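Local coordinates for fucoxanthin chlorophyll a/c-binding protein Lhcq10 (Chaetoceros gracilis, PDB 6L4U) that probably harvests light as a membrane antenna subunit, binding chlorophylls a and c and a fucoxanthin-type carotenoid for energy transfer to a photosystem, at residues Z[146-151]-Z[167-173]. Residues are numbered along the deposited sequence; the frame is centred on the assembly and turned at random.
Sequences FLEWFS and FPNFSDS. With CLA (chlorophyll a), chain B.
Phe150 reaches from helix 137-153 into the loop 167-173, where the edge of the Phe170 ring stands over one of its faces in an edge-to-face (T-shaped) pair, centroids 4.8 Å apart and planes at 65°. The aromatic ring of Phe150 is carried out from the helix with CG anti to the backbone N (chi1 -167°), and its rim runs into the loop backbone: Pro168 O lies at the edge of the Phe150 ring, near its plane, 3.3 Å from Phe150 CE1. Pro168 CG packs 3.7 Å from Phe150 CD1, and Ser173 OG approaches Phe150 CZ obliquely at 3.4 Å. Phe170 is wedged further by Phe146, with Phe146 CE1 3.8 Å from Phe170 CE1, and by Leu147, whose CD2 meets the Phe170 edge 3.7 Å from Phe170 CZ. Without the Phe150 ring, as with an alanine here, Phe170 would probably lose its aromatic partner and a gap would open between the helix and Pro168 and Ser173.

The solvent side lies at Ser171 and Asp172, both exposed; the CB of Asn169 points away, and its backbone O reaches the Phe150 edge. At the partly exposed flank Phe167 crosses Leu147 at about a right angle, with Phe167 CZ 3.6 Å from Leu147 CB, and it also lines a chlorophyll c1 pocket. On the helix side turned away from the loop, Glu148 OE1 binds the magnesium of a chlorophyll a at 2.4 Å and is hydrogen-bonded to Lys86 of helix 73-102. The contact thus folds the loop leading toward helix 196-223 back against the C-terminal end of helix 137-153, while Val180 and Asn183, later in that connection, touch Phe170.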
loop_
_atom_site.group_PDB
_atom_site.type_symbol
_atom_site.label_atom_id
_atom_site.label_comp_id
_atom_site.label_asym_id
_atom_site.label_seq_id
_atom_site.Cartn_x
_atom_site.Cartn_y
_atom_site.Cartn_z
ATOM N N PHE Z 146 10.584 -45.020 85.032
ATOM C CA PHE Z 146 11.715 -45.866 84.671
ATOM C C PHE Z 146 11.371 -47.332 84.867
ATOM O O PHE Z 146 11.762 -48.178 84.053
ATOM C CB PHE Z 146 12.963 -45.512 85.482
ATOM C CG PHE Z 146 14.144 -46.393 85.166
ATOM C CD1 PHE Z 146 14.494 -47.451 85.997
ATOM C CD2 PHE Z 146 14.887 -46.182 84.014
ATOM C CE1 PHE Z 146 15.551 -48.279 85.681
ATOM C CE2 PHE Z 146 15.961 -46.997 83.705
ATOM C CZ PHE Z 146 16.295 -48.043 84.544
ATOM N N LEU Z 147 10.665 -47.658 85.957
ATOM C CA LEU Z 147 10.304 -49.050 86.179
ATOM C C LEU Z 147 9.257 -49.514 85.183
ATOM O O LEU Z 147 9.230 -50.695 84.819
ATOM C CB LEU Z 147 9.825 -49.296 87.610
ATOM C CG LEU Z 147 10.629 -48.638 88.727
ATOM C CD1 LEU Z 147 9.816 -48.455 90.006
ATOM C CD2 LEU Z 147 11.950 -49.331 88.919
ATOM N N GLU Z 148 8.414 -48.597 84.719
ATOM C CA GLU Z 148 7.550 -48.892 83.585
ATOM C C GLU Z 148 8.367 -49.060 82.311
ATOM O O GLU Z 148 8.037 -49.895 81.461
ATOM C CB GLU Z 148 6.515 -47.783 83.429
ATOM C CG GLU Z 148 5.572 -47.673 84.608
ATOM C CD GLU Z 148 4.356 -48.558 84.467
ATOM O OE1 GLU Z 148 3.840 -48.691 83.339
ATOM O OE2 GLU Z 148 3.908 -49.115 85.490
ATOM N N TRP Z 149 9.446 -48.286 82.171
ATOM C CA TRP Z 149 10.318 -48.412 81.007
ATOM C C TRP Z 149 11.143 -49.689 81.066
ATOM O O TRP Z 149 11.315 -50.369 80.049
ATOM C CB TRP Z 149 11.237 -47.194 80.913
ATOM C CG TRP Z 149 12.018 -47.090 79.643
ATOM C CD1 TRP Z 149 11.679 -46.378 78.531
ATOM C CD2 TRP Z 149 13.283 -47.702 79.357
ATOM N NE1 TRP Z 149 12.648 -46.511 77.569
ATOM C CE2 TRP Z 149 13.644 -47.320 78.052
ATOM C CE3 TRP Z 149 14.147 -48.530 80.080
ATOM C CZ2 TRP Z 149 14.824 -47.746 77.450
ATOM C CZ3 TRP Z 149 15.313 -48.951 79.482
ATOM C CH2 TRP Z 149 15.641 -48.560 78.180
ATOM N N PHE Z 150 11.677 -50.019 82.246
ATOM C CA PHE Z 150 12.576 -51.163 82.359
ATOM C C PHE Z 150 11.830 -52.484 82.242
ATOM O O PHE Z 150 12.411 -53.484 81.806
ATOM C CB PHE Z 150 13.341 -51.110 83.680
ATOM C CG PHE Z 150 14.504 -52.056 83.740
ATOM C CD1 PHE Z 150 14.384 -53.287 84.364
ATOM C CD2 PHE Z 150 15.715 -51.719 83.160
ATOM C CE1 PHE Z 150 15.452 -54.164 84.411
ATOM C CE2 PHE Z 150 16.786 -52.588 83.205
ATOM C CZ PHE Z 150 16.655 -53.812 83.832
ATOM N N SER Z 151 10.553 -52.510 82.620
ATOM C CA SER Z 151 9.747 -53.706 82.427
ATOM C C SER Z 151 9.417 -53.952 80.961
ATOM O O SER Z 151 9.076 -55.083 80.597
ATOM C CB SER Z 151 8.477 -53.598 83.270
ATOM O OG SER Z 151 7.621 -52.588 82.770
ATOM N N PHE Z 167 9.131 -58.790 86.782
ATOM C CA PHE Z 167 10.014 -57.650 86.614
ATOM C C PHE Z 167 11.430 -58.143 86.351
ATOM O O PHE Z 167 11.944 -58.971 87.113
ATOM C CB PHE Z 167 9.998 -56.751 87.840
ATOM C CG PHE Z 167 10.305 -55.319 87.539
ATOM C CD1 PHE Z 167 11.608 -54.851 87.585
ATOM C CD2 PHE Z 167 9.292 -54.438 87.205
ATOM C CE1 PHE Z 167 11.894 -53.529 87.304
ATOM C CE2 PHE Z 167 9.571 -53.118 86.925
ATOM C CZ PHE Z 167 10.873 -52.663 86.975
ATOM N N PRO Z 168 12.070 -57.691 85.277
ATOM C CA PRO Z 168 13.457 -58.092 85.020
ATOM C C PRO Z 168 14.392 -57.497 86.056
ATOM O O PRO Z 168 14.225 -56.352 86.483
ATOM C CB PRO Z 168 13.733 -57.524 83.625
ATOM C CG PRO Z 168 12.723 -56.426 83.463
ATOM C CD PRO Z 168 11.513 -56.866 84.195
ATOM N N ASN Z 169 15.360 -58.298 86.494
ATOM C CA ASN Z 169 16.327 -57.765 87.437
ATOM C C ASN Z 169 17.327 -56.778 86.863
ATOM O O ASN Z 169 17.715 -56.835 85.695
ATOM C CB ASN Z 169 17.051 -58.824 88.277
ATOM C CG ASN Z 169 16.214 -60.020 88.657
ATOM O OD1 ASN Z 169 15.872 -60.925 87.911
ATOM N ND2 ASN Z 169 15.694 -59.876 89.873
ATOM N N PHE Z 170 17.702 -55.829 87.727
ATOM C CA PHE Z 170 18.611 -54.749 87.372
ATOM C C PHE Z 170 20.040 -55.230 87.174
ATOM O O PHE Z 170 20.812 -54.547 86.495
ATOM C CB PHE Z 170 18.595 -53.670 88.455
ATOM C CG PHE Z 170 17.354 -52.829 88.467
ATOM C CD1 PHE Z 170 16.703 -52.507 87.289
ATOM C CD2 PHE Z 170 16.846 -52.346 89.664
ATOM C CE1 PHE Z 170 15.560 -51.727 87.303
ATOM C CE2 PHE Z 170 15.704 -51.567 89.687
ATOM C CZ PHE Z 170 15.061 -51.257 88.506
ATOM N N SER Z 171 20.421 -56.357 87.794
ATOM C CA SER Z 171 21.729 -56.971 87.559
ATOM C C SER Z 171 22.001 -57.337 86.119
ATOM O O SER Z 171 23.162 -57.287 85.692
ATOM C CB SER Z 171 21.910 -58.240 88.379
ATOM O OG SER Z 171 23.263 -58.440 88.714
ATOM N N ASP Z 172 20.992 -57.788 85.388
ATOM C CA ASP Z 172 21.261 -58.218 84.035
ATOM C C ASP Z 172 20.895 -57.107 83.050
ATOM O O ASP Z 172 20.770 -55.935 83.424
ATOM C CB ASP Z 172 20.574 -59.540 83.669
ATOM C CG ASP Z 172 20.617 -60.582 84.776
ATOM O OD1 ASP Z 172 19.898 -60.504 85.786
ATOM O OD2 ASP Z 172 21.641 -61.290 84.791
ATOM N N SER Z 173 20.855 -57.473 81.760
ATOM C CA SER Z 173 20.313 -56.737 80.609
ATOM C C SER Z 173 21.161 -55.560 80.139
ATOM O O SER Z 173 20.892 -54.996 79.071
ATOM C CB SER Z 173 18.895 -56.233 80.897
ATOM O OG SER Z 173 18.949 -55.023 81.635
HETATM MG MG CLA B . 2.514 -46.728 83.517
HETATM C CHA CLA B . 0.685 -49.182 81.893
HETATM C CHB CLA B . 4.377 -46.379 80.723
HETATM C CHC CLA B . 3.847 -43.931 84.893
HETATM C CHD CLA B . 0.156 -46.965 86.333
HETATM N NA CLA B . 2.512 -47.577 81.630
HETATM C C1A CLA B . 1.850 -48.573 81.157
HETATM C C2A CLA B . 2.269 -49.062 79.787
HETATM C C3A CLA B . 3.452 -48.173 79.503
HETATM C C4A CLA B . 3.452 -47.325 80.721
HETATM C CMA CLA B . 4.731 -48.994 79.516
HETATM C CAA CLA B . 1.285 -48.658 78.671
HETATM C CBA CLA B . 0.577 -47.321 78.922
HETATM C CGA CLA B . 0.185 -46.546 77.688
HETATM O O1A CLA B . 0.631 -46.815 76.590
HETATM O O2A CLA B . -0.748 -45.439 77.818
HETATM N NB CLA B . 3.916 -45.378 82.899
HETATM C C1B CLA B . 4.576 -45.369 81.749
HETATM C C2B CLA B . 5.459 -44.204 81.513
HETATM C C3B CLA B . 5.293 -43.468 82.780
HETATM C C4B CLA B . 4.317 -44.287 83.550
HETATM C CMB CLA B . 6.313 -43.878 80.320
HETATM C CAB CLA B . 5.914 -42.189 83.180
HETATM C CBB CLA B . 5.164 -41.111 83.235
HETATM N NC CLA B . 2.023 -45.645 85.199
HETATM C C1C CLA B . 2.794 -44.636 85.645
HETATM C C2C CLA B . 2.533 -44.214 87.043
HETATM C C3C CLA B . 1.446 -45.117 87.464
HETATM C C4C CLA B . 1.216 -45.939 86.249
HETATM C CMC CLA B . 3.222 -43.138 87.834
HETATM C CAC CLA B . 0.734 -45.191 88.791
HETATM C CBC CLA B . 1.610 -46.047 89.680
HETATM N ND CLA B . 0.833 -47.738 84.062
HETATM C C1D CLA B . -0.061 -47.835 85.178
HETATM C C2D CLA B . -1.145 -48.841 85.047
HETATM C C3D CLA B . -0.831 -49.374 83.693
HETATM C C4D CLA B . 0.283 -48.692 83.222
HETATM C CMD CLA B . -2.290 -49.311 85.902
HETATM C CAD CLA B . -1.239 -50.342 82.643
HETATM O OBD CLA B . -2.231 -51.152 82.711
HETATM C CBD CLA B . -0.311 -50.221 81.501
HETATM C CGD CLA B . 0.291 -51.554 81.194
HETATM O O1D CLA B . 1.385 -51.863 81.620
HETATM O O2D CLA B . -0.433 -52.480 80.347
HETATM C CED CLA B . 0.178 -53.707 79.967
HETATM C C1 CLA B . -1.092 -44.642 76.689
HETATM C C2 CLA B . -0.313 -43.350 76.624
HETATM C C3 CLA B . -0.798 -42.203 77.129
HETATM C C4 CLA B . -2.138 -42.155 77.804
HETATM C C5 CLA B . 0.015 -40.937 77.023
#